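Local coordinates for BtGH115A (Bacteroides thetaiotaomicron, PDB 5BY3), which acts as a family 115 4-O-methyl-alpha-glucuronidase with specificity for decorated arabinogalactans, at residues 273-284 / 321-330. Sequence-based numbering, arbitrary orientation.
Sequences YQFWEDRVKEVA and DQRGLLEKYV
Leu325 fits as a knob into a hole formed by Tyr273, Trp276, Glu277 and Val280. Leu325 CD2 lies 3.4 Å from Glu277 CB and also rests on the phenol end of Tyr273. The other branch, CD1, touches Tyr273 CE2 and reaches Trp276 CB. Tyr273 arrives there because its CG stands anti to the backbone N (chi1 180°), which lays the ring alongside the leucine. Next along the interface, Gln322 puts NE2 over one face of the Trp276 indole. Gln322 NE2 is 3.3 Å from Trp276 CH2, toward the rim, and the amide is tilted, its plane 55° from that of the ring. The same amide hydrogen-bonds through OE1 to Gly293 N. Val280 continues the buried side: Val280 CG1 is 4.0 Å from Leu326 CD2 and equally close to Val330 CG2.

The solvent side is looser and more polar, and Tyr329 lies at its centre. Lys281 CG sits over one face of the Tyr329 ring in a CH-pi contact, 3.9 Å from the centroid of that ring, while Lys328 CG of the same helix as Tyr329 covers the opposite face. Tyr329 OH donates to Glu277 OE1 over 3.1 Å, meeting the carboxylate from above its plane. Replacing Tyr329 with an alanine would probably leave Glu277 without this hydrogen-bond donor and the Lys281 chain without the ring it lies on.

Segments 273-283 and 321-329 run roughly parallel, crossing at -32° with axes 10.0 Å apart at closest approach. Their parent helices, 265-283 and 308-329, come before and after strand 290-291 in the chain. This strand of the (beta/alpha)8 barrel touches Val283, Leu326 and Val330 through Tyr290, while helix 251-258 meets Phe275 on helix 265-283.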
loop_
_atom_site.group_PDB
_atom_site.type_symbol
_atom_site.label_atom_id
_atom_site.label_comp_id
_atom_site.label_asym_id
_atom_site.label_seq_id
_atom_site.Cartn_x
_atom_site.Cartn_y
_atom_site.Cartn_z
ATOM N N TYR A 273 23.194 23.366 -5.320
ATOM C CA TYR A 273 22.219 24.423 -5.625
ATOM C C TYR A 273 21.942 24.532 -7.126
ATOM O O TYR A 273 20.775 24.530 -7.529
ATOM C CB TYR A 273 22.604 25.779 -4.993
ATOM C CG TYR A 273 21.627 26.890 -5.298
ATOM C CD1 TYR A 273 21.702 27.599 -6.504
ATOM C CD2 TYR A 273 20.628 27.229 -4.391
ATOM C CE1 TYR A 273 20.803 28.617 -6.800
ATOM C CE2 TYR A 273 19.720 28.245 -4.666
ATOM C CZ TYR A 273 19.816 28.944 -5.868
ATOM O OH TYR A 273 18.924 29.950 -6.171
ATOM N N GLN A 274 22.996 24.594 -7.935
ATOM C CA GLN A 274 22.885 24.689 -9.393
ATOM C C GLN A 274 22.055 23.544 -9.957
ATOM O O GLN A 274 21.081 23.772 -10.647
ATOM C CB GLN A 274 24.274 24.663 -10.040
ATOM C CG GLN A 274 25.118 25.927 -9.842
ATOM C CD GLN A 274 26.441 25.916 -10.622
ATOM O OE1 GLN A 274 27.033 24.857 -10.866
ATOM N NE2 GLN A 274 26.905 27.101 -11.021
ATOM N N PHE A 275 22.493 22.319 -9.666
ATOM C CA PHE A 275 21.800 21.052 -9.929
ATOM C C PHE A 275 20.273 21.157 -9.730
ATOM O O PHE A 275 19.513 20.984 -10.673
ATOM C CB PHE A 275 22.438 19.983 -9.003
ATOM C CG PHE A 275 21.756 18.654 -9.009
ATOM C CD1 PHE A 275 21.913 17.770 -10.084
ATOM C CD2 PHE A 275 20.977 18.255 -7.928
ATOM C CE1 PHE A 275 21.293 16.528 -10.081
ATOM C CE2 PHE A 275 20.353 17.017 -7.923
ATOM C CZ PHE A 275 20.513 16.157 -9.003
ATOM N N TRP A 276 19.841 21.471 -8.508
ATOM C CA TRP A 276 18.425 21.715 -8.179
ATOM C C TRP A 276 17.783 22.780 -9.082
ATOM O O TRP A 276 16.726 22.526 -9.686
ATOM C CB TRP A 276 18.306 22.150 -6.722
ATOM C CG TRP A 276 18.627 21.135 -5.719
ATOM C CD1 TRP A 276 18.582 19.775 -5.881
ATOM C CD2 TRP A 276 18.995 21.357 -4.367
ATOM N NE1 TRP A 276 18.936 19.143 -4.731
ATOM C CE2 TRP A 276 19.170 20.080 -3.767
ATOM C CE3 TRP A 276 19.207 22.499 -3.595
ATOM C CZ2 TRP A 276 19.542 19.914 -2.424
ATOM C CZ3 TRP A 276 19.561 22.339 -2.250
ATOM C CH2 TRP A 276 19.731 21.047 -1.680
ATOM N N GLU A 277 18.461 23.934 -9.201
ATOM C CA GLU A 277 17.977 25.117 -9.929
ATOM C C GLU A 277 17.570 24.849 -11.360
ATOM O O GLU A 277 16.499 25.282 -11.794
ATOM C CB GLU A 277 19.018 26.239 -9.898
ATOM C CG GLU A 277 18.713 27.420 -10.821
ATOM C CD GLU A 277 19.801 28.473 -10.799
ATOM O OE1 GLU A 277 19.551 29.582 -10.248
ATOM O OE2 GLU A 277 20.902 28.175 -11.323
ATOM N N ASP A 278 18.417 24.149 -12.101
ATOM C CA ASP A 278 18.141 23.912 -13.511
ATOM C C ASP A 278 16.789 23.244 -13.675
ATOM O O ASP A 278 16.047 23.547 -14.608
ATOM C CB ASP A 278 19.243 23.058 -14.121
ATOM C CG ASP A 278 20.606 23.746 -14.108
ATOM O OD1 ASP A 278 20.645 24.963 -13.803
ATOM O OD2 ASP A 278 21.624 23.062 -14.430
ATOM N N ARG A 279 16.485 22.356 -12.719
ATOM C CA ARG A 279 15.285 21.534 -12.701
ATOM C C ARG A 279 14.041 22.342 -12.337
ATOM O O ARG A 279 13.060 22.287 -13.049
ATOM C CB ARG A 279 15.482 20.351 -11.736
ATOM C CG ARG A 279 14.230 19.587 -11.337
ATOM C CD ARG A 279 13.526 18.881 -12.503
ATOM N NE ARG A 279 14.438 18.316 -13.488
ATOM C CZ ARG A 279 15.088 17.176 -13.334
ATOM N NH1 ARG A 279 14.937 16.453 -12.223
ATOM N NH2 ARG A 279 15.887 16.750 -14.284
ATOM N N VAL A 280 14.086 23.061 -11.218
ATOM C CA VAL A 280 13.034 24.005 -10.847
ATOM C C VAL A 280 12.684 24.966 -12.005
ATOM O O VAL A 280 11.519 25.271 -12.189
ATOM C CB VAL A 280 13.423 24.786 -9.588
ATOM C CG1 VAL A 280 12.254 25.584 -9.030
ATOM C CG2 VAL A 280 13.958 23.841 -8.532
ATOM N N LYS A 281 13.689 25.396 -12.785
ATOM C CA LYS A 281 13.504 26.223 -13.980
ATOM C C LYS A 281 12.591 25.566 -15.014
ATOM O O LYS A 281 11.635 26.192 -15.475
ATOM C CB LYS A 281 14.845 26.567 -14.649
ATOM C CG LYS A 281 15.605 27.736 -14.054
ATOM C CD LYS A 281 16.576 28.316 -15.078
ATOM C CE LYS A 281 17.596 29.236 -14.414
ATOM N NZ LYS A 281 18.621 29.791 -15.351
ATOM N N GLU A 282 12.867 24.312 -15.369
ATOM C CA GLU A 282 12.145 23.660 -16.483
ATOM C C GLU A 282 10.737 23.117 -16.139
ATOM O O GLU A 282 9.998 22.667 -17.027
ATOM C CB GLU A 282 13.017 22.569 -17.109
ATOM C CG GLU A 282 13.277 21.398 -16.185
ATOM C CD GLU A 282 14.048 20.269 -16.847
ATOM O OE1 GLU A 282 14.469 20.403 -18.020
ATOM O OE2 GLU A 282 14.234 19.237 -16.173
ATOM N N VAL A 283 10.372 23.211 -14.860
ATOM C CA VAL A 283 9.273 22.470 -14.261
ATOM C C VAL A 283 8.348 23.387 -13.426
ATOM O O VAL A 283 7.387 22.910 -12.828
ATOM C CB VAL A 283 9.897 21.256 -13.472
ATOM C CG1 VAL A 283 9.655 21.242 -11.964
ATOM C CG2 VAL A 283 9.611 19.923 -14.147
ATOM N N ALA A 284 8.618 24.698 -13.420
ATOM C CA ALA A 284 7.913 25.701 -12.567
ATOM C C ALA A 284 6.418 26.021 -12.872
ATOM O O ALA A 284 5.665 26.449 -11.980
ATOM C CB ALA A 284 8.720 26.996 -12.516
ATOM N N ASP A 321 17.486 27.995 1.093
ATOM C CA ASP A 321 17.854 28.087 -0.333
ATOM C C ASP A 321 16.856 27.409 -1.249
ATOM O O ASP A 321 16.654 27.858 -2.398
ATOM C CB ASP A 321 19.215 27.460 -0.636
ATOM C CG ASP A 321 20.333 27.941 0.277
ATOM O OD1 ASP A 321 20.061 28.524 1.357
ATOM O OD2 ASP A 321 21.503 27.685 -0.104
ATOM N N GLN A 322 16.280 26.306 -0.766
ATOM C CA GLN A 322 15.316 25.536 -1.547
ATOM C C GLN A 322 14.016 26.309 -1.750
ATOM O O GLN A 322 13.549 26.425 -2.874
ATOM C CB GLN A 322 15.039 24.176 -0.912
ATOM C CG GLN A 322 16.139 23.163 -1.176
ATOM C CD GLN A 322 15.873 21.832 -0.483
ATOM O OE1 GLN A 322 15.103 21.741 0.478
ATOM N NE2 GLN A 322 16.521 20.791 -0.973
ATOM N N ARG A 323 13.461 26.848 -0.669
ATOM C CA ARG A 323 12.342 27.794 -0.749
ATOM C C ARG A 323 12.712 29.073 -1.553
ATOM O O ARG A 323 11.875 29.634 -2.276
ATOM C CB ARG A 323 11.805 28.110 0.653
ATOM C CG ARG A 323 11.083 26.917 1.258
ATOM C CD ARG A 323 10.970 26.893 2.768
ATOM N NE ARG A 323 9.970 27.831 3.312
ATOM C CZ ARG A 323 8.644 27.769 3.148
ATOM N NH1 ARG A 323 8.070 26.811 2.427
ATOM N NH2 ARG A 323 7.875 28.685 3.706
ATOM N N GLY A 324 13.976 29.490 -1.444
ATOM C CA GLY A 324 14.557 30.502 -2.309
ATOM C C GLY A 324 14.287 30.302 -3.781
ATOM O O GLY A 324 13.813 31.225 -4.444
ATOM N N LEU A 325 14.582 29.118 -4.312
ATOM C CA LEU A 325 14.388 28.868 -5.758
ATOM C C LEU A 325 12.909 28.889 -6.153
ATOM O O LEU A 325 12.543 29.266 -7.275
ATOM C CB LEU A 325 14.951 27.508 -6.168
ATOM C CG LEU A 325 16.452 27.317 -6.151
ATOM C CD1 LEU A 325 16.844 25.895 -5.689
ATOM C CD2 LEU A 325 16.962 27.648 -7.533
ATOM N N LEU A 326 12.088 28.431 -5.216
ATOM C CA LEU A 326 10.651 28.386 -5.355
ATOM C C LEU A 326 10.063 29.800 -5.416
ATOM O O LEU A 326 9.301 30.081 -6.370
ATOM C CB LEU A 326 10.041 27.522 -4.235
ATOM C CG LEU A 326 10.395 26.004 -4.218
ATOM C CD1 LEU A 326 9.585 25.299 -3.150
ATOM C CD2 LEU A 326 10.210 25.306 -5.563
ATOM N N GLU A 327 10.439 30.666 -4.443
ATOM C CA GLU A 327 10.257 32.155 -4.528
ATOM C C GLU A 327 10.585 32.740 -5.909
ATOM O O GLU A 327 9.716 33.326 -6.556
ATOM C CB GLU A 327 11.038 32.927 -3.463
ATOM C CG GLU A 327 10.587 32.671 -2.032
ATOM C CD GLU A 327 10.803 33.837 -1.072
ATOM O OE1 GLU A 327 11.038 34.984 -1.529
ATOM O OE2 GLU A 327 10.697 33.605 0.159
ATOM N N LYS A 328 11.811 32.517 -6.367
ATOM C CA LYS A 328 12.316 33.033 -7.637
ATOM C C LYS A 328 11.719 32.452 -8.955
ATOM O O LYS A 328 11.541 33.218 -9.900
ATOM C CB LYS A 328 13.865 32.972 -7.616
ATOM C CG LYS A 328 14.617 33.315 -8.897
ATOM C CD LYS A 328 16.093 33.316 -8.552
ATOM C CE LYS A 328 16.972 33.894 -9.647
ATOM N NZ LYS A 328 18.311 34.187 -9.066
ATOM N N TYR A 329 11.423 31.149 -9.045
ATOM C CA TYR A 329 10.851 30.602 -10.310
ATOM C C TYR A 329 9.402 30.080 -10.285
ATOM O O TYR A 329 8.803 29.871 -11.360
ATOM C CB TYR A 329 11.745 29.534 -10.967
ATOM C CG TYR A 329 13.165 29.939 -11.140
ATOM C CD1 TYR A 329 13.589 30.610 -12.294
ATOM C CD2 TYR A 329 14.106 29.661 -10.148
ATOM C CE1 TYR A 329 14.918 31.003 -12.450
ATOM C CE2 TYR A 329 15.434 30.045 -10.294
ATOM C CZ TYR A 329 15.835 30.716 -11.443
ATOM O OH TYR A 329 17.156 31.086 -11.570
ATOM N N VAL A 330 8.838 29.830 -9.102
ATOM C CA VAL A 330 7.500 29.207 -9.074
ATOM C C VAL A 330 6.439 30.200 -8.609
ATOM O O VAL A 330 5.462 30.431 -9.329
ATOM C CB VAL A 330 7.412 27.837 -8.302
ATOM C CG1 VAL A 330 6.064 27.152 -8.534
ATOM C CG2 VAL A 330 8.527 26.870 -8.704
#